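Local coordinates for mevalonate 3-kinase (Thermoplasma acidophilum, PDB 4RKS), which phosphorylates (R)-mevalonate with ATP to give (R)-3-phosphomevalonate, a step of the alternative mevalonate pathway of extreme acidophiles, at residues A[228-231]-A[232-235]; A[249-252]-A[253-257]. All coordinates share one frame; numbering follows the deposited sequence.

Contact 1. Residues A[228-231]-A[232-235]; sequences DEHA and HMIK
The imidazole of His232 stands nearly perpendicular to the carboxylate of Asp228, one helical turn back, their planes 81° apart. OD2 of Asp228 approaches CE1 of the ring at 3.5 Å, while OD1 turns to Thr52. Beyond these segments Trp173 meets the same imidazole with its plane inclined at about 45°. The second ring, His230, has Met233 running alongside it, both side chains pointing the same way. With CG beside the backbone N (chi1 -65°) and chi2 extended, the methionine carries its sulfur obliquely to the imidazole, SD lying 4.1 Å from CD2 of His230. ND1 of that ring is hydrogen-bonded to Asp253 of helix 243-262, which ties down its rotation. Beneath the side chains the backbone bonds run in unbroken i to i+4 order, from His232 N to Asp228 O (3.2 Å) through to Lys235 N and Ala231 O (2.9 Å). Ala231 and Ile234 are buried, Ala231 against Ile171 and Trp173, Ile234 against Leu169 and Leu249, whereas Glu229 is exposed. The pattern is that of an amphipathic alpha-helix, here helix 220-238 of the C-terminal domain of a GHMP-family kinase, packed between strand 169-174 and helix 243-262.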
loop_
_atom_site.group_PDB
_atom_site.type_symbol
_atom_site.label_atom_id
_atom_site.label_comp_id
_atom_site.label_asym_id
_atom_site.label_seq_id
_atom_site.Cartn_x
_atom_site.Cartn_y
_atom_site.Cartn_z
ATOM N N ASP A 228 12.667 -12.155 2.227
ATOM C CA ASP A 228 12.101 -13.315 1.544
ATOM C C ASP A 228 11.760 -14.401 2.558
ATOM O O ASP A 228 10.722 -15.053 2.456
ATOM C CB ASP A 228 13.069 -13.855 0.477
ATOM C CG ASP A 228 12.393 -14.805 -0.500
ATOM O OD1 ASP A 228 11.660 -14.327 -1.401
ATOM O OD2 ASP A 228 12.597 -16.031 -0.366
ATOM N N GLU A 229 12.624 -14.584 3.549
ATOM C CA GLU A 229 12.366 -15.572 4.604
ATOM C C GLU A 229 11.106 -15.267 5.401
ATOM O O GLU A 229 10.332 -16.170 5.714
ATOM C CB GLU A 229 13.559 -15.662 5.568
ATOM C CG GLU A 229 14.802 -16.265 4.911
ATOM C CD GLU A 229 16.058 -16.103 5.746
ATOM O OE1 GLU A 229 15.946 -15.751 6.940
ATOM O OE2 GLU A 229 17.159 -16.322 5.201
ATOM N N HIS A 230 10.923 -14.000 5.755
ATOM C CA HIS A 230 9.753 -13.603 6.521
ATOM C C HIS A 230 8.476 -13.843 5.732
ATOM O O HIS A 230 7.476 -14.278 6.292
ATOM C CB HIS A 230 9.858 -12.136 6.934
ATOM C CG HIS A 230 10.830 -11.895 8.047
ATOM N ND1 HIS A 230 11.155 -10.630 8.492
ATOM C CD2 HIS A 230 11.554 -12.757 8.800
ATOM C CE1 HIS A 230 12.034 -10.725 9.475
ATOM N NE2 HIS A 230 12.295 -12.005 9.680
ATOM N N ALA A 231 8.506 -13.565 4.427
ATOM C CA ALA A 231 7.328 -13.814 3.595
ATOM C C ALA A 231 6.966 -15.310 3.573
ATOM O O ALA A 231 5.785 -15.661 3.628
ATOM C CB ALA A 231 7.541 -13.289 2.177
ATOM N N HIS A 232 7.969 -16.188 3.511
ATOM C CA HIS A 232 7.692 -17.622 3.607
ATOM C C HIS A 232 7.081 -17.961 4.967
ATOM O O HIS A 232 6.162 -18.767 5.052
ATOM C CB HIS A 232 8.960 -18.458 3.365
ATOM C CG HIS A 232 9.235 -18.728 1.916
ATOM N ND1 HIS A 232 10.380 -18.299 1.275
ATOM C CD2 HIS A 232 8.503 -19.377 0.977
ATOM C CE1 HIS A 232 10.345 -18.679 0.009
ATOM N NE2 HIS A 232 9.219 -19.337 -0.198
ATOM N N MET A 233 7.570 -17.321 6.027
ATOM C CA MET A 233 7.010 -17.547 7.345
ATOM C C MET A 233 5.561 -17.085 7.404
ATOM O O MET A 233 4.739 -17.707 8.059
ATOM C CB MET A 233 7.858 -16.855 8.411
ATOM C CG MET A 233 9.257 -17.444 8.527
ATOM S SD MET A 233 10.324 -16.566 9.689
ATOM C CE MET A 233 9.423 -16.801 11.219
ATOM N N ILE A 234 5.236 -16.015 6.688
ATOM C CA ILE A 234 3.854 -15.537 6.651
ATOM C C ILE A 234 2.955 -16.507 5.875
ATOM O O ILE A 234 1.857 -16.818 6.329
ATOM C CB ILE A 234 3.778 -14.125 6.057
ATOM C CG1 ILE A 234 4.363 -13.132 7.069
ATOM C CG2 ILE A 234 2.323 -13.737 5.700
ATOM C CD1 ILE A 234 4.565 -11.764 6.524
ATOM N N LYS A 235 3.440 -17.016 4.739
ATOM C CA LYS A 235 2.661 -17.978 3.956
ATOM C C LYS A 235 2.346 -19.226 4.789
ATOM O O LYS A 235 1.264 -19.795 4.675
ATOM C CB LYS A 235 3.391 -18.364 2.659
ATOM C CG LYS A 235 2.482 -19.056 1.615
ATOM C CD LYS A 235 3.108 -19.112 0.208
ATOM C CE LYS A 235 2.207 -19.899 -0.754
ATOM N NZ LYS A 235 2.668 -19.825 -2.164
#

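Contact 2. Residues A[249-252]-A[253-257]; sequences LAQE and DTEEY
Thr254 folds its hydroxyl back onto the preceding turn, where Ala250 O receives two bonds, from Thr254 N at 2.8 Å and from Thr254 OG1 at 3.0 Å. The two donors reach this oxygen from opposite faces of its carbonyl plane, the hydroxyl tilted 35° out of it. With OG1 beside the backbone N (chi1 -73°), the oxygen is carried back toward that carbonyl. This is the compact side of the helix: Ala250 and Thr254 are buried against Ile292, and Asp253 N is joined to Leu249 O at 2.8 Å. On the outer side only the polar ends of the side chains meet loosely. Glu252 and Glu255 are exposed, and their like-charged OE1 atoms stay 6.3 Å apart. Glu255 lies across Gln251, carboxylate and amide planes 61° apart; CG of Glu255 packs 3.2 Å from Gln251 O, but its OE2 stops 3.7 Å from NE2 of Gln251, whose amide oxygen is bonded to Tyr291 N. Glu256, partly exposed, turns OE2 to His226. Asp253, by contrast, is buried: OD1 takes a salt bridge from Arg223 and a bond from His230, OD2 a bond from Leu37 N, so both oxygens are satisfied and the carboxylate's orientation is fixed.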
loop_
_atom_site.group_PDB
_atom_site.type_symbol
_atom_site.label_atom_id
_atom_site.label_comp_id
_atom_site.label_asym_id
_atom_site.label_seq_id
_atom_site.Cartn_x
_atom_site.Cartn_y
_atom_site.Cartn_z
ATOM N N LEU A 249 5.372 -10.984 13.621
ATOM C CA LEU A 249 6.497 -10.973 12.691
ATOM C C LEU A 249 6.636 -9.614 11.987
ATOM O O LEU A 249 7.751 -9.136 11.781
ATOM C CB LEU A 249 6.346 -12.097 11.665
ATOM C CG LEU A 249 7.448 -12.354 10.631
ATOM C CD1 LEU A 249 7.388 -13.779 10.153
ATOM C CD2 LEU A 249 7.272 -11.445 9.421
ATOM N N ALA A 250 5.511 -9.008 11.621
ATOM C CA ALA A 250 5.506 -7.680 11.031
ATOM C C ALA A 250 6.200 -6.672 11.949
ATOM O O ALA A 250 6.922 -5.803 11.471
ATOM C CB ALA A 250 4.095 -7.232 10.737
ATOM N N GLN A 251 5.984 -6.792 13.258
ATOM C CA GLN A 251 6.646 -5.906 14.216
ATOM C C GLN A 251 8.156 -6.163 14.250
ATOM O O GLN A 251 8.941 -5.222 14.323
ATOM C CB GLN A 251 6.055 -6.063 15.629
ATOM C CG GLN A 251 6.821 -5.257 16.683
ATOM C CD GLN A 251 6.129 -5.218 18.039
ATOM O OE1 GLN A 251 4.917 -5.019 18.133
ATOM N NE2 GLN A 251 6.908 -5.390 19.096
ATOM N N GLU A 252 8.563 -7.426 14.188
ATOM C CA GLU A 252 9.992 -7.754 14.143
ATOM C C GLU A 252 10.625 -7.258 12.846
ATOM O O GLU A 252 11.735 -6.735 12.857
ATOM C CB GLU A 252 10.219 -9.256 14.292
ATOM C CG GLU A 252 9.752 -9.802 15.627
ATOM C CD GLU A 252 10.146 -11.251 15.838
ATOM O OE1 GLU A 252 11.349 -11.567 15.702
ATOM O OE2 GLU A 252 9.250 -12.074 16.139
ATOM N N ASP A 253 9.909 -7.421 11.736
ATOM C CA ASP A 253 10.356 -6.884 10.453
ATOM C C ASP A 253 10.491 -5.367 10.511
ATOM O O ASP A 253 11.468 -4.809 10.022
ATOM C CB ASP A 253 9.394 -7.271 9.329
ATOM C CG ASP A 253 10.019 -7.109 7.946
ATOM O OD1 ASP A 253 10.793 -8.008 7.552
ATOM O OD2 ASP A 253 9.744 -6.090 7.265
ATOM N N THR A 254 9.500 -4.713 11.113
ATOM C CA THR A 254 9.499 -3.259 11.286
ATOM C C THR A 254 10.757 -2.800 12.032
ATOM O O THR A 254 11.399 -1.825 11.645
ATOM C CB THR A 254 8.234 -2.780 12.054
ATOM O OG1 THR A 254 7.088 -2.863 11.200
ATOM C CG2 THR A 254 8.382 -1.350 12.527
ATOM N N GLU A 255 11.114 -3.509 13.092
ATOM C CA GLU A 255 12.263 -3.115 13.907
ATOM C C GLU A 255 13.604 -3.300 13.167
ATOM O O GLU A 255 14.485 -2.443 13.241
ATOM C CB GLU A 255 12.233 -3.888 15.237
ATOM C CG GLU A 255 10.992 -3.498 16.076
ATOM C CD GLU A 255 10.761 -4.346 17.330
ATOM O OE1 GLU A 255 11.182 -5.522 17.373
ATOM O OE2 GLU A 255 10.127 -3.828 18.277
ATOM N N GLU A 256 13.756 -4.410 12.458
ATOM C CA GLU A 256 14.934 -4.628 11.607
ATOM C C GLU A 256 15.063 -3.561 10.511
ATOM O O GLU A 256 16.131 -2.995 10.285
ATOM C CB GLU A 256 14.863 -6.012 10.968
ATOM C CG GLU A 256 15.913 -6.261 9.894
ATOM C CD GLU A 256 15.763 -7.626 9.249
ATOM O OE1 GLU A 256 15.102 -8.502 9.847
ATOM O OE2 GLU A 256 16.303 -7.824 8.146
ATOM N N TYR A 257 13.955 -3.306 9.823
ATOM C CA TYR A 257 13.909 -2.335 8.737
ATOM C C TYR A 257 14.315 -0.947 9.205
ATOM O O TYR A 257 15.134 -0.279 8.571
ATOM C CB TYR A 257 12.497 -2.324 8.160
ATOM C CG TYR A 257 12.210 -1.444 6.971
ATOM C CD1 TYR A 257 12.632 -1.798 5.687
ATOM C CD2 TYR A 257 11.434 -0.310 7.115
ATOM C CE1 TYR A 257 12.314 -1.021 4.595
ATOM C CE2 TYR A 257 11.109 0.474 6.030
ATOM C CZ TYR A 257 11.549 0.119 4.776
ATOM O OH TYR A 257 11.204 0.914 3.715
#

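Overall arrangement
Contacts 1 and 2 lie on consecutive helices of the C-terminal domain, 220-238 and 243-262, with their centres about 12 Å apart. They meet where His230 ND1 comes 2.8 Å from Asp253 OD1, flanked by packing of Met233 CB on Leu249 CD1 at 3.6 Å. The polar link thus sits beside an apolar patch between the helices. Contact 2 is the nearer to the substrate: Tyr257 touches the bound (R)-mevalonate, and the side chain of Asp253 is about 7 Å from it, against about 11 Å for Ile234 of contact 1. Asp253, bonded to the backbone of Leu37 in the mevalonate pocket, is a second-shell residue, and His230 of contact 1 lies one step behind it.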